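Beta-galactosidase (Bacillus circulans, PDB 4MAD) probably hydrolyses terminal non-reducing beta-D-galactose residues from beta-D-galactosides, as a family 35 glycoside hydrolase. Local coordinates at residues 18-23 against 239-244; 105-110 against 143-148; 156-161 against 193-198; 167-172 against 180-185. One frame throughout, in Å; residues are numbered along the deposited sequence.

Interaction 1: residues 18-23 against 239-244; sequences LTYDDS and PNAPLM
The Tyr20 side chain crosses that of Pro242 at about a right angle. Tyr20 CD1 comes within 3.4 Å of Pro242 CD. The root of the tyrosine is in the contact too, with Tyr20 CB 3.6 Å from Pro242 CG. Farther along the same side of the ring, Tyr20 CE1 meets the methyl group of Ala241, CE1 to CB 3.7 Å. Tyr20 CG sits between its own backbone N and carbonyl carbon (chi1 63°), which swings the ring across to the 239-244 loop. Phe218 meets the Tyr20 ring as well and also touches Ala241. An alanine here lacks the ring and would probably leave a gap beside Pro242 CD and Ala241 CB, and Phe218 without its ring partner.

After Tyr20 the chain turns back. Asp21 OD1 accepts a hydrogen bond from Ser23 N at 3.1 Å, which makes an Asx turn. Asp21 N also bonds to Ser23 O. The turn brings backbone atoms of Asp22 and Ser23 against Pro242: Asp22 O lies 3.8 Å from Pro242 CA, and Ser23 C lies 4.0 Å from Pro242 CG. The contact is apolar and lies near the surface. It joins a beta hairpin, strands 18-20 and 24-26, to the loop that leads into barrel strand 244-249 of the TIM-barrel domain.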
loop_
_atom_site.group_PDB
_atom_site.type_symbol
_atom_site.label_atom_id
_atom_site.label_comp_id
_atom_site.label_asym_id
_atom_site.label_seq_id
_atom_site.Cartn_x
_atom_site.Cartn_y
_atom_site.Cartn_z
ATOM N N LEU A 18 17.944 -9.204 22.471
ATOM C CA LEU A 18 18.829 -9.348 21.346
ATOM C C LEU A 18 19.922 -8.326 21.411
ATOM O O LEU A 18 19.660 -7.186 21.485
ATOM C CB LEU A 18 18.083 -9.146 20.026
ATOM C CG LEU A 18 18.907 -9.301 18.757
ATOM C CD1 LEU A 18 19.283 -10.739 18.502
ATOM C CD2 LEU A 18 18.232 -8.715 17.563
ATOM N N THR A 19 21.149 -8.788 21.353
ATOM C CA THR A 19 22.311 -7.905 21.333
ATOM C C THR A 19 23.300 -8.433 20.329
ATOM O O THR A 19 23.026 -9.356 19.651
ATOM C CB THR A 19 23.034 -7.830 22.688
ATOM O OG1 THR A 19 23.590 -9.092 22.980
ATOM C CG2 THR A 19 22.110 -7.474 23.748
ATOM N N TYR A 20 24.418 -7.767 20.205
ATOM C CA TYR A 20 25.463 -8.294 19.383
ATOM C C TYR A 20 26.857 -7.848 19.653
ATOM O O TYR A 20 27.099 -6.719 19.974
ATOM C CB TYR A 20 25.327 -7.843 17.918
ATOM C CG TYR A 20 25.446 -6.383 17.681
ATOM C CD1 TYR A 20 26.655 -5.790 17.395
ATOM C CD2 TYR A 20 24.349 -5.590 17.729
ATOM C CE1 TYR A 20 26.744 -4.454 17.162
ATOM C CE2 TYR A 20 24.429 -4.262 17.547
ATOM C CZ TYR A 20 25.632 -3.698 17.260
ATOM O OH TYR A 20 25.697 -2.409 17.061
ATOM N N ASP A 21 27.776 -8.761 19.473
ATOM C CA ASP A 21 29.119 -8.304 19.450
ATOM C C ASP A 21 30.047 -8.464 18.260
ATOM O O ASP A 21 30.521 -7.506 17.707
ATOM C CB ASP A 21 30.002 -9.003 20.436
ATOM C CG ASP A 21 29.778 -10.453 20.471
ATOM O OD1 ASP A 21 29.841 -11.118 19.432
ATOM O OD2 ASP A 21 29.560 -10.939 21.575
ATOM N N ASP A 22 30.108 -9.713 17.814
ATOM C CA ASP A 22 30.718 -10.079 16.569
ATOM C C ASP A 22 29.507 -10.580 15.810
ATOM O O ASP A 22 29.451 -10.551 14.604
ATOM C CB ASP A 22 31.635 -11.255 16.793
ATOM C CG ASP A 22 32.885 -11.130 16.046
ATOM O OD1 ASP A 22 33.819 -10.531 16.578
ATOM O OD2 ASP A 22 32.944 -11.627 14.913
ATOM N N SER A 23 28.585 -11.114 16.574
ATOM C CA SER A 23 27.458 -11.798 16.044
ATOM C C SER A 23 26.239 -11.512 16.900
ATOM O O SER A 23 26.401 -11.069 17.981
ATOM C CB SER A 23 27.801 -13.262 16.002
ATOM O OG SER A 23 27.131 -13.931 16.989
ATOM N N PRO A 239 32.571 -1.812 10.469
ATOM C CA PRO A 239 33.470 -2.926 10.222
ATOM C C PRO A 239 33.223 -4.187 11.009
ATOM O O PRO A 239 33.429 -5.215 10.471
ATOM C CB PRO A 239 34.846 -2.330 10.536
ATOM C CG PRO A 239 34.607 -1.219 11.285
ATOM C CD PRO A 239 33.298 -0.647 10.914
ATOM N N ASN A 240 32.842 -4.101 12.263
ATOM C CA ASN A 240 32.831 -5.286 13.115
ATOM C C ASN A 240 31.508 -5.999 13.423
ATOM O O ASN A 240 31.479 -7.158 13.692
ATOM C CB ASN A 240 33.518 -4.964 14.420
ATOM C CG ASN A 240 34.903 -4.462 14.221
ATOM O OD1 ASN A 240 35.635 -4.997 13.462
ATOM N ND2 ASN A 240 35.234 -3.395 14.872
ATOM N N ALA A 241 30.429 -5.250 13.341
ATOM C CA ALA A 241 29.124 -5.690 13.703
ATOM C C ALA A 241 28.580 -6.726 12.727
ATOM O O ALA A 241 29.066 -6.837 11.653
ATOM C CB ALA A 241 28.230 -4.564 13.826
ATOM N N PRO A 242 27.594 -7.490 13.163
ATOM C CA PRO A 242 27.090 -8.593 12.364
ATOM C C PRO A 242 26.478 -8.059 11.109
ATOM O O PRO A 242 26.037 -6.956 11.116
ATOM C CB PRO A 242 25.999 -9.195 13.231
ATOM C CG PRO A 242 25.936 -8.447 14.393
ATOM C CD PRO A 242 27.068 -7.558 14.521
ATOM N N LEU A 243 26.453 -8.852 10.068
ATOM C CA LEU A 243 25.929 -8.413 8.788
ATOM C C LEU A 243 24.476 -8.819 8.609
ATOM O O LEU A 243 24.188 -9.947 8.720
ATOM C CB LEU A 243 26.731 -9.044 7.681
ATOM C CG LEU A 243 28.239 -8.875 7.651
ATOM C CD1 LEU A 243 28.886 -9.714 6.559
ATOM C CD2 LEU A 243 28.556 -7.422 7.460
ATOM N N MET A 244 23.577 -7.885 8.345
ATOM C CA MET A 244 22.200 -8.234 8.069
ATOM C C MET A 244 21.613 -7.548 6.827
ATOM O O MET A 244 21.719 -6.400 6.684
ATOM C CB MET A 244 21.295 -7.949 9.244
ATOM C CG MET A 244 19.943 -8.507 9.028
ATOM S SD MET A 244 19.072 -8.616 10.546
ATOM C CE MET A 244 17.674 -9.485 10.083
#

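Interaction 2: residues 105-110 against 143-148; sequences PGPFIC and AYFDVL
Phe145 points the edge of its ring at Pro105 O and Gly106 C. Pro105 O lies near the ring plane, 3.8 Å from Phe145 CE1. The Pro107 side chain crosses Phe145 at about a right angle. Here Pro107 CD is 4.1 Å from Phe145 CZ. The cis peptide bond between Gly106 and Pro107 lies beside the same CZ atom. One helical turn on, Leu148 reaches the other proline, with its CD2 4.2 Å from Pro105 CB.

Tyr144 takes part through water. Its CG is anti to the backbone N (chi1 164°), and the ring extends toward the loop. A water in the plane of the ring accepts from Tyr144 OH at 2.6 Å. The same water donates to Pro105 O at 2.8 Å. Trp69 stacks on the Tyr144 ring, and Phe149 meets Phe145 edge-to-face.

The loop follows barrel strand 100-104, and helix 135-152 packs against it. Gly106 lies about 10 Å from the side chains of Glu171 and Glu247, the predicted proton donor and nucleophile. The chemistry is mostly apolar, proline against aromatic and leucine. The water gives the buried carbonyl of Pro105 a polar partner, so the loop is tied to the helix by more than packing.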
loop_
_atom_site.group_PDB
_atom_site.type_symbol
_atom_site.label_atom_id
_atom_site.label_comp_id
_atom_site.label_asym_id
_atom_site.label_seq_id
_atom_site.Cartn_x
_atom_site.Cartn_y
_atom_site.Cartn_z
ATOM N N PRO A 105 8.545 0.732 12.748
ATOM C CA PRO A 105 7.483 1.704 12.980
ATOM C C PRO A 105 7.561 3.006 12.159
ATOM O O PRO A 105 6.701 3.822 12.283
ATOM C CB PRO A 105 7.609 1.991 14.447
ATOM C CG PRO A 105 8.961 1.836 14.710
ATOM C CD PRO A 105 9.484 0.751 13.855
ATOM N N GLY A 106 8.533 3.113 11.286
ATOM C CA GLY A 106 8.648 4.270 10.447
ATOM C C GLY A 106 9.096 5.503 11.211
ATOM O O GLY A 106 10.138 5.470 11.760
ATOM N N PRO A 107 8.368 6.606 11.173
ATOM C CA PRO A 107 6.984 6.725 10.766
ATOM C C PRO A 107 6.630 6.690 9.295
ATOM O O PRO A 107 5.492 6.541 8.979
ATOM C CB PRO A 107 6.556 8.038 11.376
ATOM C CG PRO A 107 7.720 8.784 11.539
ATOM C CD PRO A 107 8.913 7.900 11.570
ATOM N N PHE A 108 7.611 6.845 8.451
ATOM C CA PHE A 108 7.486 6.634 7.023
ATOM C C PHE A 108 8.056 5.257 6.718
ATOM O O PHE A 108 9.126 4.986 7.113
ATOM C CB PHE A 108 8.307 7.659 6.288
ATOM C CG PHE A 108 8.186 7.586 4.813
ATOM C CD1 PHE A 108 7.208 8.295 4.159
ATOM C CD2 PHE A 108 9.054 6.864 4.084
ATOM C CE1 PHE A 108 7.110 8.282 2.812
ATOM C CE2 PHE A 108 8.934 6.825 2.726
ATOM C CZ PHE A 108 7.975 7.527 2.110
ATOM N N ILE A 109 7.253 4.404 6.096
ATOM C CA ILE A 109 7.577 3.014 5.853
ATOM C C ILE A 109 7.809 2.690 4.374
ATOM O O ILE A 109 8.333 1.702 4.035
ATOM C CB ILE A 109 6.504 2.103 6.432
ATOM C CG1 ILE A 109 5.155 2.387 5.788
ATOM C CG2 ILE A 109 6.390 2.268 7.952
ATOM C CD1 ILE A 109 4.194 1.295 5.910
ATOM N N CYS A 110 7.468 3.633 3.525
ATOM C CA CYS A 110 7.692 3.449 2.102
ATOM C C CYS A 110 6.805 2.253 1.792
ATOM O O CYS A 110 5.648 2.311 1.967
ATOM C CB CYS A 110 9.139 3.186 1.793
ATOM S SG CYS A 110 9.469 3.255 0.049
ATOM N N ALA A 143 2.829 12.513 18.821
ATOM C CA ALA A 143 1.517 12.196 19.301
ATOM C C ALA A 143 1.117 10.816 18.881
ATOM O O ALA A 143 0.554 10.085 19.637
ATOM C CB ALA A 143 0.556 13.160 18.849
ATOM N N TYR A 144 1.410 10.490 17.648
ATOM C CA TYR A 144 1.120 9.171 17.135
ATOM C C TYR A 144 1.920 8.102 17.826
ATOM O O TYR A 144 1.400 7.154 18.247
ATOM C CB TYR A 144 1.366 9.136 15.640
ATOM C CG TYR A 144 1.472 7.784 15.046
ATOM C CD1 TYR A 144 0.504 6.854 15.241
ATOM C CD2 TYR A 144 2.527 7.444 14.259
ATOM C CE1 TYR A 144 0.614 5.593 14.707
ATOM C CE2 TYR A 144 2.661 6.192 13.746
ATOM C CZ TYR A 144 1.697 5.278 13.934
ATOM O OH TYR A 144 1.832 4.060 13.387
ATOM N N PHE A 145 3.190 8.345 17.974
ATOM C CA PHE A 145 4.074 7.416 18.616
ATOM C C PHE A 145 3.659 7.182 20.072
ATOM O O PHE A 145 3.773 6.128 20.580
ATOM C CB PHE A 145 5.524 7.863 18.525
ATOM C CG PHE A 145 6.275 7.320 17.314
ATOM C CD1 PHE A 145 5.630 6.771 16.263
ATOM C CD2 PHE A 145 7.627 7.372 17.258
ATOM C CE1 PHE A 145 6.355 6.294 15.191
ATOM C CE2 PHE A 145 8.299 6.915 16.181
ATOM C CZ PHE A 145 7.659 6.385 15.180
ATOM N N ASP A 146 3.163 8.216 20.715
ATOM C CA ASP A 146 2.744 8.004 22.082
ATOM C C ASP A 146 1.675 6.952 22.130
ATOM O O ASP A 146 1.682 6.149 22.990
ATOM C CB ASP A 146 2.144 9.242 22.691
ATOM C CG ASP A 146 3.162 10.247 23.095
ATOM O OD1 ASP A 146 4.330 9.956 23.108
ATOM O OD2 ASP A 146 2.774 11.377 23.346
ATOM N N VAL A 147 0.708 7.000 21.243
ATOM C CA VAL A 147 -0.318 5.988 21.228
ATOM C C VAL A 147 0.180 4.644 20.784
ATOM O O VAL A 147 -0.084 3.643 21.360
ATOM C CB VAL A 147 -1.483 6.436 20.349
ATOM C CG1 VAL A 147 -2.462 5.383 20.146
ATOM C CG2 VAL A 147 -2.180 7.563 20.986
ATOM N N LEU A 148 0.901 4.662 19.701
ATOM C CA LEU A 148 1.327 3.398 19.175
ATOM C C LEU A 148 2.176 2.595 20.143
ATOM O O LEU A 148 1.954 1.470 20.315
ATOM C CB LEU A 148 2.138 3.605 17.911
ATOM C CG LEU A 148 2.803 2.359 17.373
ATOM C CD1 LEU A 148 1.793 1.446 16.834
ATOM C CD2 LEU A 148 3.884 2.654 16.340
HETATM O O HOH W 1 3.893 3.868 11.808
#

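Interaction 3: residues 156-161 against 193-198; sequences LSSNGG and VGNELL
Leu156 begins a turn that joins helix 135-152 to strand 163-167 in the beta/alpha barrel. It packs on the loop that leads from helix 179-192 into strand 197-202. Leu156 sends CD1 against Val193, 3.9 Å from Val193 CB, and the two side chains cross at about a right angle. Its CB lies 3.4 Å from Glu196 OE2, so the leucine also flanks the carboxylate. Leu156 O accepts from both Asn159 N and Gly161 N, which close the turn.

Ser157 opens a short 3-10 segment. Its OG has a long, weak approach to Glu196 OE2. Ser16 O and Ile163 O are weak partners of the same hydroxyl.

Ser158 makes the main polar contact. Its backbone N donates to Glu196 OE2 at 2.9 Å, nearly in line with the C-O bond. Its hydroxyl, OG, donates to the same oxygen at 2.7 Å, on the syn side. With OG between the backbone N and carbonyl carbon (chi1 62°), one serine grips one oxygen twice. Ser158 CB also packs on Asn195 OD1, an atom buried here without a polar partner.

The Glu196 chain bends at chi2 (73°) and turns its other oxygen back to its own loop, where Glu196 OE1 accepts from Gly194 N at 2.9 Å.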
loop_
_atom_site.group_PDB
_atom_site.type_symbol
_atom_site.label_atom_id
_atom_site.label_comp_id
_atom_site.label_asym_id
_atom_site.label_seq_id
_atom_site.Cartn_x
_atom_site.Cartn_y
_atom_site.Cartn_z
ATOM N N LEU A 156 6.970 -5.958 23.942
ATOM C CA LEU A 156 8.397 -5.880 23.942
ATOM C C LEU A 156 9.053 -7.055 24.663
ATOM O O LEU A 156 8.576 -7.531 25.638
ATOM C CB LEU A 156 8.863 -4.552 24.508
ATOM C CG LEU A 156 8.349 -3.298 23.840
ATOM C CD1 LEU A 156 8.616 -2.123 24.705
ATOM C CD2 LEU A 156 8.951 -3.087 22.468
ATOM N N SER A 157 10.177 -7.494 24.160
ATOM C CA SER A 157 10.857 -8.587 24.771
ATOM C C SER A 157 11.219 -8.253 26.213
ATOM O O SER A 157 11.187 -9.092 27.059
ATOM C CB SER A 157 12.073 -8.995 24.000
ATOM O OG SER A 157 13.027 -7.999 23.975
ATOM N N SER A 158 11.493 -6.989 26.468
ATOM C CA SER A 158 11.835 -6.503 27.794
ATOM C C SER A 158 10.672 -6.619 28.767
ATOM O O SER A 158 10.819 -6.427 29.934
ATOM C CB SER A 158 12.444 -5.112 27.779
ATOM O OG SER A 158 11.586 -4.176 27.278
ATOM N N ASN A 159 9.510 -6.892 28.230
ATOM C CA ASN A 159 8.329 -7.131 28.977
ATOM C C ASN A 159 7.791 -8.541 28.787
ATOM O O ASN A 159 6.706 -8.822 29.148
ATOM C CB ASN A 159 7.275 -6.094 28.637
ATOM C CG ASN A 159 7.654 -4.753 29.101
ATOM O OD1 ASN A 159 8.382 -4.618 30.042
ATOM N ND2 ASN A 159 7.218 -3.767 28.422
ATOM N N GLY A 160 8.595 -9.408 28.217
ATOM C CA GLY A 160 8.220 -10.775 27.982
ATOM C C GLY A 160 7.559 -11.120 26.668
ATOM O O GLY A 160 7.186 -12.231 26.472
ATOM N N GLY A 161 7.420 -10.131 25.793
ATOM C CA GLY A 161 6.794 -10.260 24.496
ATOM C C GLY A 161 7.801 -10.633 23.428
ATOM O O GLY A 161 8.937 -10.729 23.723
ATOM N N VAL A 193 10.443 2.599 24.456
ATOM C CA VAL A 193 10.673 1.164 24.567
ATOM C C VAL A 193 11.511 0.740 25.765
ATOM O O VAL A 193 11.573 1.458 26.720
ATOM C CB VAL A 193 11.101 0.526 23.246
ATOM C CG1 VAL A 193 10.147 0.916 22.160
ATOM C CG2 VAL A 193 12.485 0.847 22.920
ATOM N N GLY A 194 12.119 -0.441 25.676
ATOM C CA GLY A 194 13.017 -0.949 26.689
ATOM C C GLY A 194 14.417 -1.024 26.124
ATOM O O GLY A 194 14.863 -0.147 25.464
ATOM N N ASN A 195 15.067 -2.136 26.352
ATOM C CA ASN A 195 16.403 -2.358 25.858
ATOM C C ASN A 195 16.465 -3.113 24.543
ATOM O O ASN A 195 17.432 -3.678 24.250
ATOM C CB ASN A 195 17.282 -3.051 26.885
ATOM C CG ASN A 195 16.750 -4.357 27.291
ATOM O OD1 ASN A 195 15.898 -4.900 26.670
ATOM N ND2 ASN A 195 17.277 -4.883 28.349
ATOM N N GLU A 196 15.415 -3.085 23.769
ATOM C CA GLU A 196 15.380 -3.773 22.507
ATOM C C GLU A 196 16.395 -3.173 21.554
ATOM O O GLU A 196 16.746 -2.062 21.693
ATOM C CB GLU A 196 13.985 -3.703 21.901
ATOM C CG GLU A 196 12.946 -4.529 22.581
ATOM C CD GLU A 196 12.494 -3.998 23.910
ATOM O OE1 GLU A 196 12.432 -2.815 24.108
ATOM O OE2 GLU A 196 12.230 -4.800 24.764
ATOM N N LEU A 197 16.892 -3.970 20.634
ATOM C CA LEU A 197 17.862 -3.489 19.693
ATOM C C LEU A 197 17.207 -2.527 18.682
ATOM O O LEU A 197 16.236 -2.849 18.099
ATOM C CB LEU A 197 18.529 -4.652 18.964
ATOM C CG LEU A 197 19.496 -4.229 17.890
ATOM C CD1 LEU A 197 20.593 -3.392 18.353
ATOM C CD2 LEU A 197 20.011 -5.337 17.154
ATOM N N LEU A 198 17.788 -1.354 18.516
ATOM C CA LEU A 198 17.346 -0.366 17.551
ATOM C C LEU A 198 18.274 -0.339 16.362
ATOM O O LEU A 198 19.421 -0.468 16.517
ATOM C CB LEU A 198 17.349 1.029 18.170
ATOM C CG LEU A 198 16.418 1.298 19.331
ATOM C CD1 LEU A 198 16.298 2.773 19.652
ATOM C CD2 LEU A 198 15.115 0.709 19.130
#

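Interaction 4: residues 167-172 against 180-185; sequences QIENEY and KYLQYL
The loop after barrel strand 163-167 carries Glu171, the predicted proton donor, and it packs on helix 179-192 through Glu169, Tyr172 and Ile168. Glu169 OE2 accepts from Tyr181 OH at 2.7 Å through its anti lone pair. The carboxylate and the Tyr181 ring are turned 82° apart, yet OE2 lies in the ring plane at its edge. Tyr181 OH also bonds to Tyr137 OH. Glu169 OE1 accepts from Asn170 N at 3.0 Å, from above the carboxylate plane, and forms a salt bridge with Arg131. The Glu169 chain bends at chi2 (-105°), which turns the carboxylate to Tyr181. Its CG lies 3.5 Å from Leu185 CD2.

This is the beta-to-alpha connection at the C-terminal end of a TIM-barrel strand, where active-site residues of this fold sit. A leucine in place of Glu169 would probably leave Arg131 without its charge mate and Tyr181 OH without this acceptor.

Tyr172 and Tyr181 form an offset edge-to-face pair. The edge of Tyr181 faces the ring of Tyr172, with centroids 5.3 Å apart and planes at 64°. Tyr172 OH bonds to Arg131 O and Asp178 N, which fixes the far end of this ring. Leu182 packs on Tyr172 too, with its CD1 3.6 Å from Tyr172 CD2. The Ile168 and Leu185 side chains pass each other in opposite directions, with Ile168 CG2 4.0 Å from Leu185 CB.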
loop_
_atom_site.group_PDB
_atom_site.type_symbol
_atom_site.label_atom_id
_atom_site.label_comp_id
_atom_site.label_asym_id
_atom_site.label_seq_id
_atom_site.Cartn_x
_atom_site.Cartn_y
_atom_site.Cartn_z
ATOM N N GLN A 167 13.185 -0.849 13.937
ATOM C CA GLN A 167 13.886 0.022 13.010
ATOM C C GLN A 167 13.542 1.471 13.254
ATOM O O GLN A 167 12.445 1.755 13.515
ATOM C CB GLN A 167 13.529 -0.296 11.580
ATOM C CG GLN A 167 14.461 0.296 10.584
ATOM C CD GLN A 167 14.098 -0.002 9.169
ATOM O OE1 GLN A 167 13.259 0.666 8.596
ATOM N NE2 GLN A 167 14.705 -0.996 8.602
ATOM N N ILE A 168 14.516 2.344 13.127
ATOM C CA ILE A 168 14.308 3.729 13.347
ATOM C C ILE A 168 13.797 4.447 12.145
ATOM O O ILE A 168 12.717 4.869 12.182
ATOM C CB ILE A 168 15.481 4.420 14.020
ATOM C CG1 ILE A 168 15.590 3.897 15.454
ATOM C CG2 ILE A 168 15.260 5.886 14.003
ATOM C CD1 ILE A 168 16.831 4.107 16.073
ATOM N N GLU A 169 14.464 4.593 11.057
ATOM C CA GLU A 169 13.532 5.288 10.113
ATOM C C GLU A 169 13.368 4.163 9.104
ATOM O O GLU A 169 13.430 3.047 9.392
ATOM C CB GLU A 169 14.150 6.564 9.565
ATOM C CG GLU A 169 13.306 7.796 9.568
ATOM C CD GLU A 169 12.819 8.137 8.191
ATOM O OE1 GLU A 169 13.132 7.452 7.241
ATOM O OE2 GLU A 169 12.091 9.093 8.081
ATOM N N ASN A 170 13.084 4.559 7.911
ATOM C CA ASN A 170 13.405 3.721 6.782
ATOM C C ASN A 170 14.175 4.176 5.583
ATOM O O ASN A 170 13.788 5.085 4.931
ATOM C CB ASN A 170 12.007 3.296 6.388
ATOM C CG ASN A 170 12.006 2.166 5.390
ATOM O OD1 ASN A 170 12.169 1.061 5.753
ATOM N ND2 ASN A 170 11.858 2.471 4.137
ATOM N N GLU A 171 15.318 3.556 5.354
ATOM C CA GLU A 171 16.120 3.921 4.220
ATOM C C GLU A 171 16.266 5.460 4.144
ATOM O O GLU A 171 16.086 6.043 3.119
ATOM C CB GLU A 171 15.527 3.333 2.939
ATOM C CG GLU A 171 15.741 1.875 2.754
ATOM C CD GLU A 171 15.495 1.342 1.324
ATOM O OE1 GLU A 171 14.655 1.917 0.636
ATOM O OE2 GLU A 171 16.141 0.357 0.951
ATOM N N TYR A 172 16.584 6.082 5.269
ATOM C CA TYR A 172 16.574 7.530 5.325
ATOM C C TYR A 172 17.563 8.149 4.347
ATOM O O TYR A 172 17.307 9.161 3.800
ATOM C CB TYR A 172 16.755 8.083 6.714
ATOM C CG TYR A 172 16.611 9.573 6.773
ATOM C CD1 TYR A 172 15.401 10.200 6.523
ATOM C CD2 TYR A 172 17.695 10.389 7.002
ATOM C CE1 TYR A 172 15.286 11.542 6.551
ATOM C CE2 TYR A 172 17.567 11.741 7.004
ATOM C CZ TYR A 172 16.362 12.313 6.795
ATOM O OH TYR A 172 16.231 13.648 6.824
ATOM N N LYS A 180 19.856 15.704 12.971
ATOM C CA LYS A 180 19.101 16.108 14.106
ATOM C C LYS A 180 17.784 15.370 14.131
ATOM O O LYS A 180 17.339 14.984 15.153
ATOM C CB LYS A 180 18.835 17.601 14.090
ATOM C CG LYS A 180 19.929 18.434 14.640
ATOM C CD LYS A 180 19.481 19.858 14.929
ATOM C CE LYS A 180 18.709 19.982 16.227
ATOM N NZ LYS A 180 19.476 20.483 17.413
ATOM N N TYR A 181 17.161 15.236 12.984
ATOM C CA TYR A 181 15.922 14.480 12.899
ATOM C C TYR A 181 16.110 13.014 13.293
ATOM O O TYR A 181 15.364 12.499 14.052
ATOM C CB TYR A 181 15.426 14.512 11.471
ATOM C CG TYR A 181 14.327 13.524 11.098
ATOM C CD1 TYR A 181 13.218 13.370 11.849
ATOM C CD2 TYR A 181 14.404 12.792 9.964
ATOM C CE1 TYR A 181 12.234 12.487 11.476
ATOM C CE2 TYR A 181 13.450 11.916 9.612
ATOM C CZ TYR A 181 12.364 11.767 10.357
ATOM O OH TYR A 181 11.432 10.904 9.968
ATOM N N LEU A 182 17.141 12.375 12.764
ATOM C CA LEU A 182 17.373 10.984 13.077
ATOM C C LEU A 182 17.641 10.780 14.575
ATOM O O LEU A 182 17.161 9.883 15.174
ATOM C CB LEU A 182 18.529 10.445 12.275
ATOM C CG LEU A 182 18.319 10.292 10.782
ATOM C CD1 LEU A 182 19.570 9.837 10.077
ATOM C CD2 LEU A 182 17.209 9.380 10.507
ATOM N N GLN A 183 18.427 11.668 15.144
ATOM C CA GLN A 183 18.729 11.626 16.547
ATOM C C GLN A 183 17.519 11.835 17.391
ATOM O O GLN A 183 17.341 11.197 18.364
ATOM C CB GLN A 183 19.884 12.560 16.910
ATOM C CG GLN A 183 21.169 12.114 16.296
ATOM C CD GLN A 183 22.369 12.849 16.754
ATOM O OE1 GLN A 183 22.338 13.493 17.739
ATOM N NE2 GLN A 183 23.431 12.771 16.002
ATOM N N TYR A 184 16.673 12.741 16.984
ATOM C CA TYR A 184 15.476 12.950 17.717
ATOM C C TYR A 184 14.576 11.714 17.669
ATOM O O TYR A 184 13.969 11.322 18.624
ATOM C CB TYR A 184 14.753 14.128 17.148
ATOM C CG TYR A 184 13.535 14.468 17.918
ATOM C CD1 TYR A 184 13.597 15.334 18.970
ATOM C CD2 TYR A 184 12.334 13.905 17.615
ATOM C CE1 TYR A 184 12.504 15.641 19.686
ATOM C CE2 TYR A 184 11.217 14.222 18.316
ATOM C CZ TYR A 184 11.306 15.092 19.366
ATOM O OH TYR A 184 10.206 15.421 20.111
ATOM N N LEU A 185 14.496 11.133 16.501
ATOM C CA LEU A 185 13.720 9.906 16.311
ATOM C C LEU A 185 14.261 8.738 17.135
ATOM O O LEU A 185 13.529 8.074 17.781
ATOM C CB LEU A 185 13.722 9.513 14.849
ATOM C CG LEU A 185 12.497 8.857 14.311
ATOM C CD1 LEU A 185 11.278 9.584 14.735
ATOM C CD2 LEU A 185 12.545 8.771 12.814
#

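Interactions 2 and 4 are buried; every residue that touches in them is buried. Each packs a loop after a barrel strand against the helix that follows. They lie about 11 Å apart, centre to centre, and they touch where Pro105 CD packs on Gln167 O and Phe108 O on Asn170 CB. Interaction 3 is partly buried, and interaction 1 lies at the surface. These two meet where Leu197 packs on Leu18 and Tyr20. Strand 197-202 also links interaction 3 to interaction 4, through Leu198 on Ile168. Chemistry differs with place. Interaction 1 is apolar, and interaction 2 adds a water bridge. Interaction 3 centres on the Glu196 carboxylate, and interaction 4 combines that of Glu169 with aromatic and aliphatic packing.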